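Local coordinates for fucolectin-related protein (PDB 2J22), which binds fucose-bearing glycans, probably blood group antigens, as a calcium-containing carbohydrate-binding module of a pneumococcal virulence factor, at residues T21-T26 with S48-K53; P57-I62 with K125-L130; E71-Y76 with A140-Y145; L86-I91 with S129-G134. One frame throughout, in Å; residues are numbered along the deposited sequence.

From the N terminus, contact 1 closes first, joining the end of strand 20-23 to the loop that carries calcium ligand S48. Contact 2 then opens, in series with it, and pairs strand 59-64 with strand 125-130. Contact 3 crosses contact 2: its first segment lies between those of contact 2, and its second lies beyond them. Contact 4 falls wholly within the span of contact 3 and shares S129 and L130 with contact 2. Contacts 2 and 4 pair strands of one five-stranded antiparallel sheet, and contact 1 ties a loop to its edge strand. Contact 3 belongs to the other. I128, V142, I75 and I91 pack between them, as in the beta-sandwich of galactose-binding-like domains.

Contact 1: T21-T26 with S48-K53; sequences TRQSST and SVTHTK. With CA (calcium ion), chain B.
T26 and T52 bring their backbones together without a backbone-to-backbone hydrogen bond between the two segments. Two CA-H...O contacts are made instead: T52 CA lies 3.3 Å from S25 O, and T26 CA lies 3.4 Å from H51 O. Side chains supply the stronger links. S25 OG stands between its backbone N and carbonyl carbon (chi1 61°) and accepts K53 N at 2.9 Å. D55 OD2 is a second partner of S25 OG and also bonds S24 OG. The K53 chain passes alongside S25 and bends at its end, which brings NZ to T26 O at 3.0 Å.

Q23 points its extended chain at the loop. Within its own segment NE2 gives a nearly straight bond to T26 OG1 at 3.2 Å, in the amide plane, and G30 O is another partner of NE2. OE1 is thereby turned to T50. A water donates to Q23 OE1 at 2.5 Å and accepts from T50 OG1 at 2.6 Å. T50 OG1 is also bonded to L139 N. H51 ND1 bonds T52 O at 2.8 Å, in the ring plane, which fixes the imidazole. H51 is probably the fucose-pocket histidine of the F-type lectin motif.

Further along the same loop, S48 binds calcium through both O and OG. L34, D37, N39, A140 and E141 complete the site. The contact thus connects the calcium-binding loop to the sheet edge. Strand 20-23 is outermost there, with T21 and Q23 packed on W60 of strand 59-64.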
loop_
_atom_site.group_PDB
_atom_site.type_symbol
_atom_site.label_atom_id
_atom_site.label_comp_id
_atom_site.label_asym_id
_atom_site.label_seq_id
_atom_site.Cartn_x
_atom_site.Cartn_y
_atom_site.Cartn_z
ATOM N N THR A 21 7.249 0.598 7.825
ATOM C CA THR A 21 5.825 0.804 7.570
ATOM C C THR A 21 5.025 1.166 8.821
ATOM O O THR A 21 5.454 0.902 10.009
ATOM C CB THR A 21 5.210 -0.411 6.834
ATOM O OG1 THR A 21 5.364 -1.583 7.642
ATOM C CG2 THR A 21 5.981 -0.715 5.566
ATOM N N ARG A 22 3.859 1.767 8.601
ATOM C CA ARG A 22 2.927 1.911 9.698
ATOM C C ARG A 22 1.477 1.999 9.168
ATOM O O ARG A 22 1.261 2.169 7.967
ATOM C CB ARG A 22 3.296 3.136 10.571
ATOM C CG ARG A 22 3.000 4.434 9.915
ATOM C CD ARG A 22 3.650 5.634 10.572
ATOM N NE ARG A 22 3.291 6.832 9.804
ATOM C CZ ARG A 22 2.544 7.797 10.308
ATOM N NH1 ARG A 22 2.111 7.694 11.563
ATOM N NH2 ARG A 22 2.234 8.853 9.586
ATOM N N GLN A 23 0.497 1.923 10.058
ATOM C CA GLN A 23 -0.888 1.988 9.588
ATOM C C GLN A 23 -1.776 2.503 10.702
ATOM O O GLN A 23 -1.336 2.627 11.843
ATOM C CB GLN A 23 -1.349 0.605 9.020
ATOM C CG GLN A 23 -1.323 -0.608 9.998
ATOM C CD GLN A 23 -1.521 -1.998 9.322
ATOM O OE1 GLN A 23 -1.596 -2.123 8.063
ATOM N NE2 GLN A 23 -1.680 -3.002 10.123
ATOM N N SER A 24 -3.008 2.820 10.365
ATOM C CA SER A 24 -3.961 3.460 11.244
ATOM C C SER A 24 -4.209 2.601 12.487
ATOM O O SER A 24 -4.314 3.149 13.588
ATOM C CB SER A 24 -5.247 3.732 10.482
ATOM O OG SER A 24 -5.755 2.493 9.984
ATOM N N SER A 25 -4.294 1.271 12.331
ATOM C CA SER A 25 -4.403 0.401 13.503
ATOM C C SER A 25 -4.125 -1.034 13.040
ATOM O O SER A 25 -3.964 -1.287 11.873
ATOM C CB SER A 25 -5.800 0.482 14.159
ATOM O OG SER A 25 -6.797 0.052 13.231
ATOM N N THR A 26 -4.126 -1.997 13.935
ATOM C CA THR A 26 -3.840 -3.362 13.476
ATOM C C THR A 26 -4.851 -4.323 14.071
ATOM O O THR A 26 -5.185 -4.231 15.287
ATOM C CB THR A 26 -2.433 -3.733 13.941
ATOM O OG1 THR A 26 -1.453 -2.896 13.291
ATOM C CG2 THR A 26 -2.074 -5.175 13.579
ATOM N N SER A 48 0.571 -13.194 5.256
ATOM C CA SER A 48 1.301 -12.144 4.552
ATOM C C SER A 48 0.432 -10.979 4.089
ATOM O O SER A 48 0.798 -10.229 3.190
ATOM C CB SER A 48 2.159 -12.752 3.413
ATOM O OG SER A 48 3.281 -11.919 3.142
ATOM N N VAL A 49 -0.689 -10.779 4.782
ATOM C CA VAL A 49 -1.619 -9.726 4.511
ATOM C C VAL A 49 -1.874 -8.841 5.746
ATOM O O VAL A 49 -2.125 -9.364 6.894
ATOM C CB VAL A 49 -2.950 -10.340 3.905
ATOM C CG1 VAL A 49 -3.961 -9.251 3.448
ATOM C CG2 VAL A 49 -2.609 -11.246 2.794
ATOM N N THR A 50 -1.777 -7.503 5.521
ATOM C CA THR A 50 -2.020 -6.510 6.573
ATOM C C THR A 50 -3.556 -6.492 6.887
ATOM O O THR A 50 -4.395 -7.004 6.108
ATOM C CB THR A 50 -1.557 -5.065 6.131
ATOM O OG1 THR A 50 -2.486 -4.557 5.176
ATOM C CG2 THR A 50 -0.120 -5.024 5.400
ATOM N N HIS A 51 -3.923 -5.868 7.991
ATOM C CA HIS A 51 -5.310 -5.746 8.457
ATOM C C HIS A 51 -5.422 -4.631 9.471
ATOM O O HIS A 51 -4.737 -4.680 10.522
ATOM C CB HIS A 51 -5.818 -7.070 9.071
ATOM C CG HIS A 51 -7.307 -7.271 8.929
ATOM N ND1 HIS A 51 -8.233 -6.297 9.229
ATOM C CD2 HIS A 51 -8.016 -8.340 8.503
ATOM C CE1 HIS A 51 -9.455 -6.766 9.020
ATOM N NE2 HIS A 51 -9.349 -8.003 8.564
ATOM N N THR A 52 -6.162 -3.581 9.143
ATOM C CA THR A 52 -6.495 -2.570 10.148
ATOM C C THR A 52 -7.762 -2.953 10.885
ATOM O O THR A 52 -8.518 -3.848 10.459
ATOM C CB THR A 52 -6.599 -1.128 9.526
ATOM O OG1 THR A 52 -7.759 -1.079 8.685
ATOM C CG2 THR A 52 -5.404 -0.832 8.498
ATOM N N LYS A 53 -8.018 -2.269 12.002
ATOM C CA LYS A 53 -9.352 -2.175 12.542
ATOM C C LYS A 53 -10.307 -1.433 11.618
ATOM O O LYS A 53 -9.916 -0.934 10.568
ATOM C CB LYS A 53 -9.327 -1.509 13.893
ATOM C CG LYS A 53 -8.674 -2.430 14.944
ATOM C CD LYS A 53 -8.324 -1.642 16.191
ATOM C CE LYS A 53 -8.312 -2.482 17.440
ATOM N NZ LYS A 53 -7.221 -3.482 17.418
HETATM CA CA CA B . 3.028 -9.777 1.858
HETATM O O HOH W 1 -3.255 -2.214 6.146
#

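Contact 2: P57-I62 with K125-L130; sequences PSWWEI and KVRISL
R127 lays its guanidinium flat over the indole of W59. The centres are 3.7 Å apart and the planes differ by 13°, so this is a stacked cation-pi pair. NH2 lies over the five-membered side, 3.4 Å from W59 CE2, and NH1 lies over the six-membered ring. R127 leaves its backbone with CG anti to N, and a bend at chi2 (125°) turns the chain along the sheet toward W59. E61 meets the guanidinium at its edge: NH1 to OE2 is a salt bridge of about 3.1 Å, though the position of OE2 is less certain. R22 NE pairs with the other oxygen, OE1, so E61 probably links two arginines.

W60, I62, V126 and I128 line the opposite face. I62 CG2 rests 3.6 Å from V126 CB, the two side chains pointing the same way. W60 NE1 is bonded to S32 O.

The antiparallel backbone ladder sets these places. W60 and I128 exchange two hydrogen bonds, as do I62 and V126. L130 N to S58 O, 3.0 Å, extends the ladder beyond W59. The pair lies mid-sheet, between strands 20-23 and 89-94. W60 and I128 pack on L139 and V142 of strand 139-146.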
loop_
_atom_site.group_PDB
_atom_site.type_symbol
_atom_site.label_atom_id
_atom_site.label_comp_id
_atom_site.label_asym_id
_atom_site.label_seq_id
_atom_site.Cartn_x
_atom_site.Cartn_y
_atom_site.Cartn_z
ATOM N N PRO A 57 -10.576 7.338 8.410
ATOM C CA PRO A 57 -10.409 6.130 7.595
ATOM C C PRO A 57 -9.337 5.155 8.063
ATOM O O PRO A 57 -8.425 5.502 8.819
ATOM C CB PRO A 57 -9.921 6.726 6.250
ATOM C CG PRO A 57 -9.115 7.935 6.667
ATOM C CD PRO A 57 -9.769 8.480 7.895
ATOM N N SER A 58 -9.389 3.942 7.516
ATOM C CA SER A 58 -8.231 3.061 7.481
ATOM C C SER A 58 -7.186 3.488 6.450
ATOM O O SER A 58 -7.521 3.838 5.316
ATOM C CB SER A 58 -8.644 1.599 7.209
ATOM O OG SER A 58 -9.699 1.196 8.080
ATOM N N TRP A 59 -5.902 3.424 6.834
ATOM C CA TRP A 59 -4.846 3.759 5.911
ATOM C C TRP A 59 -3.579 2.956 6.282
ATOM O O TRP A 59 -3.477 2.395 7.352
ATOM C CB TRP A 59 -4.590 5.299 5.889
ATOM C CG TRP A 59 -4.277 5.868 7.289
ATOM C CD1 TRP A 59 -5.136 6.514 8.110
ATOM C CD2 TRP A 59 -3.020 5.833 7.973
ATOM N NE1 TRP A 59 -4.508 6.865 9.287
ATOM C CE2 TRP A 59 -3.205 6.453 9.227
ATOM C CE3 TRP A 59 -1.741 5.325 7.655
ATOM C CZ2 TRP A 59 -2.174 6.555 10.182
ATOM C CZ3 TRP A 59 -0.711 5.422 8.586
ATOM C CH2 TRP A 59 -0.934 6.059 9.847
ATOM N N TRP A 60 -2.634 2.950 5.364
ATOM C CA TRP A 60 -1.335 2.308 5.518
ATOM C C TRP A 60 -0.271 3.156 4.817
ATOM O O TRP A 60 -0.522 3.809 3.787
ATOM C CB TRP A 60 -1.402 0.872 4.944
ATOM C CG TRP A 60 -0.098 0.136 4.781
ATOM C CD1 TRP A 60 0.298 -0.948 5.493
ATOM C CD2 TRP A 60 0.863 0.314 3.745
ATOM N NE1 TRP A 60 1.479 -1.420 4.993
ATOM C CE2 TRP A 60 1.833 -0.684 3.907
ATOM C CE3 TRP A 60 0.976 1.201 2.647
ATOM C CZ2 TRP A 60 2.978 -0.773 3.106
ATOM C CZ3 TRP A 60 2.088 1.095 1.805
ATOM C CH2 TRP A 60 3.090 0.120 2.055
ATOM N N GLU A 61 0.933 3.165 5.373
ATOM C CA GLU A 61 1.986 4.033 4.861
ATOM C C GLU A 61 3.348 3.377 4.882
ATOM O O GLU A 61 3.653 2.578 5.800
ATOM C CB GLU A 61 2.102 5.247 5.774
ATOM C CG GLU A 61 2.766 6.439 5.157
ATOM C CD GLU A 61 2.518 7.608 6.040
ATOM O OE1 GLU A 61 3.220 7.712 7.082
ATOM O OE2 GLU A 61 1.585 8.345 5.723
ATOM N N ILE A 62 4.180 3.760 3.909
ATOM C CA ILE A 62 5.562 3.277 3.796
ATOM C C ILE A 62 6.492 4.490 3.674
ATOM O O ILE A 62 6.191 5.443 2.946
ATOM C CB ILE A 62 5.741 2.323 2.613
ATOM C CG1 ILE A 62 7.178 1.765 2.600
ATOM C CG2 ILE A 62 5.343 3.031 1.273
ATOM C CD1 ILE A 62 7.442 0.723 1.558
ATOM N N LYS A 125 7.546 8.952 0.660
ATOM C CA LYS A 125 6.501 8.244 1.415
ATOM C C LYS A 125 5.278 7.983 0.553
ATOM O O LYS A 125 4.897 8.835 -0.283
ATOM C CB LYS A 125 6.014 9.061 2.637
ATOM C CG LYS A 125 6.945 9.057 3.799
ATOM C CD LYS A 125 6.269 9.733 5.008
ATOM C CE LYS A 125 7.306 9.928 6.134
ATOM N NZ LYS A 125 6.714 10.781 7.196
ATOM N N VAL A 126 4.626 6.843 0.823
ATOM C CA VAL A 126 3.441 6.457 0.059
ATOM C C VAL A 126 2.392 5.991 1.086
ATOM O O VAL A 126 2.714 5.179 1.998
ATOM C CB VAL A 126 3.704 5.334 -0.983
ATOM C CG1 VAL A 126 2.390 5.075 -1.824
ATOM C CG2 VAL A 126 4.848 5.631 -1.987
ATOM N N ARG A 127 1.183 6.552 0.963
ATOM C CA ARG A 127 0.040 6.280 1.822
ATOM C C ARG A 127 -1.069 5.707 0.963
ATOM O O ARG A 127 -1.334 6.206 -0.164
ATOM C CB ARG A 127 -0.467 7.563 2.372
ATOM C CG ARG A 127 -1.501 7.435 3.497
ATOM C CD ARG A 127 -0.951 8.229 4.682
ATOM N NE ARG A 127 -2.016 8.645 5.449
ATOM C CZ ARG A 127 -1.988 8.890 6.745
ATOM N NH1 ARG A 127 -0.885 8.800 7.485
ATOM N NH2 ARG A 127 -3.110 9.250 7.276
ATOM N N ILE A 128 -1.703 4.647 1.440
ATOM C CA ILE A 128 -2.898 4.166 0.746
ATOM C C ILE A 128 -4.011 4.400 1.795
ATOM O O ILE A 128 -3.860 3.947 2.928
ATOM C CB ILE A 128 -2.732 2.661 0.422
ATOM C CG1 ILE A 128 -1.644 2.425 -0.648
ATOM C CG2 ILE A 128 -4.114 2.101 -0.034
ATOM C CD1 ILE A 128 -1.308 0.965 -0.891
ATOM N N SER A 129 -5.103 5.094 1.453
ATOM C CA SER A 129 -6.126 5.484 2.434
ATOM C C SER A 129 -7.492 5.270 1.827
ATOM O O SER A 129 -7.803 5.874 0.749
ATOM C CB SER A 129 -5.966 6.987 2.832
ATOM O OG SER A 129 -6.775 7.377 3.963
ATOM N N LEU A 130 -8.343 4.501 2.531
ATOM C CA LEU A 130 -9.693 4.184 2.020
ATOM C C LEU A 130 -10.603 5.436 2.166
ATOM O O LEU A 130 -10.443 6.182 3.135
ATOM C CB LEU A 130 -10.259 3.013 2.837
ATOM C CG LEU A 130 -9.492 1.674 2.763
ATOM C CD1 LEU A 130 -10.217 0.544 3.570
ATOM C CD2 LEU A 130 -9.288 1.178 1.346
#

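Contact 3: E71-Y76 with A140-Y145; sequences EKLIIY and AEVEVY. With CA (calcium ion), chain B.
Y145 runs alongside K72 and on to I74. Its CB lies 3.8 Å from K72 CB. CD2 turns the ring edge to K72 O, which lies in the ring plane 3.9 Å away. CE2 meets I74 CD1 at 3.6 Å. At the tip, OH donates to E143 OE1 at 2.7 Å, approaching from well above the carboxylate plane. That oxygen is also held by a water, which connects it to Y76 OH. E143 OE1 further touches the Y76 ring edge at CE2, 3.6 Å away, with ring and carboxylate planes 72° apart.

The strands form an antiparallel ladder with a classic beta bulge at each end. E71 and K72 both face Y145: E71 N bonds Y145 O, and the bond from K72 N is weak. A140 and E141 both face Y76. This second bulge lies at the calcium site, where A140 O binds the metal at 2.2 Å and E141 OE1 at 2.6 Å. E141 OE2 is bonded to G38 N.

On the other face, L73 CD1 lies against V142 CG1 at 3.6 Å and, more loosely, V144 CG2. L73 and I75 also pack on I91 of the facing sheet.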
loop_
_atom_site.group_PDB
_atom_site.type_symbol
_atom_site.label_atom_id
_atom_site.label_comp_id
_atom_site.label_asym_id
_atom_site.label_seq_id
_atom_site.Cartn_x
_atom_site.Cartn_y
_atom_site.Cartn_z
ATOM N N GLU A 71 9.515 4.539 -10.225
ATOM C CA GLU A 71 9.185 4.082 -11.586
ATOM C C GLU A 71 7.817 3.451 -11.614
ATOM O O GLU A 71 7.012 3.738 -12.499
ATOM C CB GLU A 71 10.183 3.053 -12.149
ATOM C CG GLU A 71 11.608 3.534 -12.208
ATOM C CD GLU A 71 11.710 4.795 -13.040
ATOM O OE1 GLU A 71 11.042 4.804 -14.135
ATOM O OE2 GLU A 71 12.421 5.754 -12.588
ATOM N N LYS A 72 7.546 2.580 -10.632
ATOM C CA LYS A 72 6.343 1.781 -10.690
ATOM C C LYS A 72 5.888 1.552 -9.262
ATOM O O LYS A 72 6.743 1.404 -8.352
ATOM C CB LYS A 72 6.671 0.429 -11.387
ATOM C CG LYS A 72 5.436 -0.453 -11.818
ATOM C CD LYS A 72 5.982 -1.839 -12.153
ATOM C CE LYS A 72 5.754 -2.287 -13.575
ATOM N NZ LYS A 72 6.528 -3.583 -13.741
ATOM N N LEU A 73 4.576 1.511 -9.085
ATOM C CA LEU A 73 3.960 1.004 -7.845
ATOM C C LEU A 73 3.065 -0.207 -8.198
ATOM O O LEU A 73 2.241 -0.124 -9.134
ATOM C CB LEU A 73 3.186 2.112 -7.119
ATOM C CG LEU A 73 2.144 1.784 -6.060
ATOM C CD1 LEU A 73 2.878 1.312 -4.810
ATOM C CD2 LEU A 73 1.408 3.119 -5.786
ATOM N N ILE A 74 3.266 -1.334 -7.499
ATOM C CA ILE A 74 2.325 -2.441 -7.621
ATOM C C ILE A 74 1.664 -2.806 -6.214
ATOM O O ILE A 74 2.360 -2.916 -5.176
ATOM C CB ILE A 74 2.946 -3.692 -8.352
ATOM C CG1 ILE A 74 3.804 -3.318 -9.558
ATOM C CG2 ILE A 74 1.844 -4.613 -8.819
ATOM C CD1 ILE A 74 4.510 -4.562 -10.268
ATOM N N ILE A 75 0.336 -2.817 -6.200
ATOM C CA ILE A 75 -0.467 -3.148 -5.011
ATOM C C ILE A 75 -1.173 -4.499 -5.248
ATOM O O ILE A 75 -1.848 -4.681 -6.261
ATOM C CB ILE A 75 -1.505 -2.044 -4.732
ATOM C CG1 ILE A 75 -0.799 -0.750 -4.297
ATOM C CG2 ILE A 75 -2.565 -2.490 -3.680
ATOM C CD1 ILE A 75 -1.537 0.491 -4.758
ATOM N N TYR A 76 -0.970 -5.433 -4.330
ATOM C CA TYR A 76 -1.543 -6.790 -4.368
ATOM C C TYR A 76 -2.621 -6.854 -3.298
ATOM O O TYR A 76 -2.387 -6.465 -2.162
ATOM C CB TYR A 76 -0.464 -7.836 -4.111
ATOM C CG TYR A 76 0.405 -8.046 -5.327
ATOM C CD1 TYR A 76 -0.048 -8.834 -6.374
ATOM C CD2 TYR A 76 1.637 -7.387 -5.483
ATOM C CE1 TYR A 76 0.680 -9.007 -7.526
ATOM C CE2 TYR A 76 2.390 -7.550 -6.674
ATOM C CZ TYR A 76 1.885 -8.369 -7.670
ATOM O OH TYR A 76 2.589 -8.614 -8.814
ATOM N N ALA A 140 -1.970 -7.438 0.662
ATOM C CA ALA A 140 -1.011 -8.549 0.594
ATOM C C ALA A 140 0.429 -8.083 0.344
ATOM O O ALA A 140 1.389 -8.664 0.899
ATOM C CB ALA A 140 -1.403 -9.545 -0.534
ATOM N N GLU A 141 0.595 -7.087 -0.539
ATOM C CA GLU A 141 1.881 -6.553 -0.874
ATOM C C GLU A 141 1.761 -5.188 -1.596
ATOM O O GLU A 141 0.859 -4.921 -2.445
ATOM C CB GLU A 141 2.728 -7.595 -1.679
ATOM C CG GLU A 141 4.204 -7.264 -1.796
ATOM C CD GLU A 141 5.005 -7.695 -0.573
ATOM O OE1 GLU A 141 4.421 -8.171 0.399
ATOM O OE2 GLU A 141 6.238 -7.551 -0.629
ATOM N N VAL A 142 2.680 -4.316 -1.247
ATOM C CA VAL A 142 2.829 -3.018 -1.955
ATOM C C VAL A 142 4.292 -2.999 -2.413
ATOM O O VAL A 142 5.185 -3.046 -1.622
ATOM C CB VAL A 142 2.536 -1.776 -1.009
ATOM C CG1 VAL A 142 2.854 -0.417 -1.695
ATOM C CG2 VAL A 142 1.098 -1.795 -0.431
ATOM N N GLU A 143 4.539 -2.998 -3.692
ATOM C CA GLU A 143 5.897 -2.965 -4.222
ATOM C C GLU A 143 6.199 -1.600 -4.864
ATOM O O GLU A 143 5.385 -1.053 -5.623
ATOM C CB GLU A 143 6.046 -4.102 -5.239
ATOM C CG GLU A 143 5.744 -5.489 -4.628
ATOM C CD GLU A 143 5.889 -6.611 -5.637
ATOM O OE1 GLU A 143 5.806 -6.308 -6.824
ATOM O OE2 GLU A 143 6.134 -7.768 -5.228
ATOM N N VAL A 144 7.376 -1.075 -4.555
ATOM C CA VAL A 144 7.822 0.244 -5.046
ATOM C C VAL A 144 9.187 0.082 -5.769
ATOM O O VAL A 144 10.220 -0.176 -5.145
ATOM C CB VAL A 144 7.950 1.296 -3.935
ATOM C CG1 VAL A 144 8.368 2.690 -4.507
ATOM C CG2 VAL A 144 6.636 1.411 -3.073
ATOM N N TYR A 145 9.147 0.241 -7.083
ATOM C CA TYR A 145 10.264 0.014 -8.006
ATOM C C TYR A 145 11.020 1.315 -8.385
ATOM O O TYR A 145 10.398 2.322 -8.765
ATOM C CB TYR A 145 9.702 -0.616 -9.274
ATOM C CG TYR A 145 9.244 -2.028 -8.998
ATOM C CD1 TYR A 145 10.162 -3.074 -9.011
ATOM C CD2 TYR A 145 7.905 -2.313 -8.675
ATOM C CE1 TYR A 145 9.773 -4.397 -8.727
ATOM C CE2 TYR A 145 7.493 -3.649 -8.418
ATOM C CZ TYR A 145 8.439 -4.659 -8.429
ATOM O OH TYR A 145 8.112 -5.967 -8.115
HETATM CA CA CA B . 3.028 -9.777 1.858
HETATM O O HOH W 2 5.294 -8.233 -8.700
#

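Contact 4: L86-I91 with S129-G134; sequences LSNFDI and SLRSAG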
loop_
_atom_site.group_PDB
_atom_site.type_symbol
_atom_site.label_atom_id
_atom_site.label_comp_id
_atom_site.label_asym_id
_atom_site.label_seq_id
_atom_site.Cartn_x
_atom_site.Cartn_y
_atom_site.Cartn_z
ATOM N N LEU A 86 -10.798 -3.298 -0.811
ATOM C CA LEU A 86 -9.749 -2.460 -1.447
ATOM C C LEU A 86 -10.413 -1.816 -2.660
ATOM O O LEU A 86 -10.270 -2.289 -3.817
ATOM C CB LEU A 86 -8.504 -3.249 -1.878
ATOM C CG LEU A 86 -7.316 -2.413 -2.416
ATOM C CD1 LEU A 86 -6.849 -1.290 -1.444
ATOM C CD2 LEU A 86 -6.109 -3.268 -2.789
ATOM N N SER A 87 -11.160 -0.761 -2.396
ATOM C CA SER A 87 -11.902 -0.079 -3.472
ATOM C C SER A 87 -12.147 1.343 -2.991
ATOM O O SER A 87 -12.068 1.595 -1.790
ATOM C CB SER A 87 -13.243 -0.767 -3.698
ATOM O OG SER A 87 -14.105 -0.594 -2.578
ATOM N N ASN A 88 -12.455 2.265 -3.904
ATOM C CA ASN A 88 -12.725 3.676 -3.545
ATOM C C ASN A 88 -11.647 4.203 -2.642
ATOM O O ASN A 88 -11.923 4.578 -1.483
ATOM C CB ASN A 88 -14.114 3.808 -2.871
ATOM C CG ASN A 88 -14.476 5.266 -2.500
ATOM O OD1 ASN A 88 -13.917 6.233 -3.057
ATOM N ND2 ASN A 88 -15.397 5.427 -1.546
ATOM N N PHE A 89 -10.409 4.218 -3.152
ATOM C CA PHE A 89 -9.288 4.590 -2.307
ATOM C C PHE A 89 -8.355 5.590 -2.929
ATOM O O PHE A 89 -8.360 5.794 -4.111
ATOM C CB PHE A 89 -8.526 3.346 -1.718
ATOM C CG PHE A 89 -7.791 2.526 -2.732
ATOM C CD1 PHE A 89 -6.448 2.788 -3.024
ATOM C CD2 PHE A 89 -8.436 1.463 -3.398
ATOM C CE1 PHE A 89 -5.708 1.992 -4.008
ATOM C CE2 PHE A 89 -7.767 0.690 -4.311
ATOM C CZ PHE A 89 -6.398 0.918 -4.634
ATOM N N ASP A 90 -7.519 6.228 -2.103
ATOM C CA ASP A 90 -6.511 7.098 -2.644
ATOM C C ASP A 90 -5.114 6.566 -2.381
ATOM O O ASP A 90 -4.834 5.995 -1.290
ATOM C CB ASP A 90 -6.618 8.472 -1.991
ATOM C CG ASP A 90 -7.829 9.224 -2.428
ATOM O OD1 ASP A 90 -8.214 9.170 -3.649
ATOM O OD2 ASP A 90 -8.451 9.901 -1.609
ATOM N N ILE A 91 -4.260 6.774 -3.375
ATOM C CA ILE A 91 -2.806 6.601 -3.260
ATOM C C ILE A 91 -2.253 8.018 -3.218
ATOM O O ILE A 91 -2.522 8.801 -4.142
ATOM C CB ILE A 91 -2.256 5.850 -4.510
ATOM C CG1 ILE A 91 -2.922 4.480 -4.649
ATOM C CG2 ILE A 91 -0.699 5.813 -4.511
ATOM C CD1 ILE A 91 -2.568 3.710 -5.898
ATOM N N SER A 129 -5.103 5.094 1.453
ATOM C CA SER A 129 -6.126 5.484 2.434
ATOM C C SER A 129 -7.492 5.270 1.827
ATOM O O SER A 129 -7.803 5.874 0.749
ATOM C CB SER A 129 -5.966 6.987 2.832
ATOM O OG SER A 129 -6.775 7.377 3.963
ATOM N N LEU A 130 -8.343 4.501 2.531
ATOM C CA LEU A 130 -9.693 4.184 2.020
ATOM C C LEU A 130 -10.603 5.436 2.166
ATOM O O LEU A 130 -10.443 6.182 3.135
ATOM C CB LEU A 130 -10.259 3.013 2.837
ATOM C CG LEU A 130 -9.492 1.674 2.763
ATOM C CD1 LEU A 130 -10.217 0.544 3.570
ATOM C CD2 LEU A 130 -9.288 1.178 1.346
ATOM N N ARG A 131 -11.483 5.704 1.191
ATOM C CA ARG A 131 -12.391 6.849 1.300
ATOM C C ARG A 131 -13.761 6.533 1.955
ATOM O O ARG A 131 -14.464 7.441 2.384
ATOM C CB ARG A 131 -12.585 7.555 -0.055
ATOM C CG ARG A 131 -11.396 8.398 -0.471
ATOM C CD ARG A 131 -11.006 9.555 0.507
ATOM N NE ARG A 131 -11.744 10.818 0.290
ATOM C CZ ARG A 131 -11.640 11.574 -0.815
ATOM N NH1 ARG A 131 -10.823 11.207 -1.809
ATOM N NH2 ARG A 131 -12.353 12.701 -0.932
ATOM N N SER A 132 -14.109 5.245 2.056
ATOM C CA SER A 132 -15.224 4.785 2.898
ATOM C C SER A 132 -14.794 4.470 4.302
ATOM O O SER A 132 -14.013 3.509 4.530
ATOM C CB SER A 132 -15.935 3.555 2.281
ATOM O OG SER A 132 -16.128 3.751 0.877
ATOM N N ALA A 133 -15.256 5.313 5.245
ATOM C CA ALA A 133 -15.013 5.092 6.665
ATOM C C ALA A 133 -15.644 3.752 7.124
ATOM O O ALA A 133 -16.722 3.344 6.640
ATOM C CB ALA A 133 -15.624 6.243 7.499
ATOM N N GLY A 134 -14.967 3.106 8.056
ATOM C CA GLY A 134 -15.505 1.923 8.733
ATOM C C GLY A 134 -14.990 0.649 8.120
ATOM O O GLY A 134 -15.342 -0.436 8.593
HETATM O O HOH W 3 -13.087 2.672 0.702
#
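D90 and R131 meet obliquely, with carboxylate and guanidinium planes 42° apart. R131 NH1 makes a salt bridge with D90 OD2 at 2.7 Å, and OD2 accepts on its syn lone pair. The bond is bent, and OD2 lies off the guanidinium plane. Only one nitrogen of the arginine grips the acid, so this is not a two-pronged pair. Bends at chi2 and chi3 curl the R131 chain back over D90, and CD comes within 3.3 Å of OD2 on the way.

N88 stands nearly at right angles to R131. Its CG is anti to the backbone N (chi1 -179°), which sets the amide against the base of the arginine, with OD1 3.5 Å from R131 CB. ND2 reaches past it to S132 OG at 3.0 Å, and the hydroxyl sits out of the amide plane. The backbone of N88 is left-handed (phi 49°). With F89 it forms a G1 beta bulge facing I106 of strand 100-108.

F89 CB packs on L130 CD2 at 3.8 Å, on the side of the sheet turned to the sandwich interior. L86 CD1 lies over one face of the phenyl ring, offset toward its rim. Beneath the side chains, D90 and S129 form a hydrogen-bonded antiparallel pair, and R131 N bonds N88 O at 2.9 Å, carrying the pairing past the strand end. A water accepts from S132 N at 3.1 Å and lies beside S87 O.

D90 OD1 is bonded to H105 ND1. Held between arginine and imidazole, D90 probably stays ionised, and may polarise the histidine.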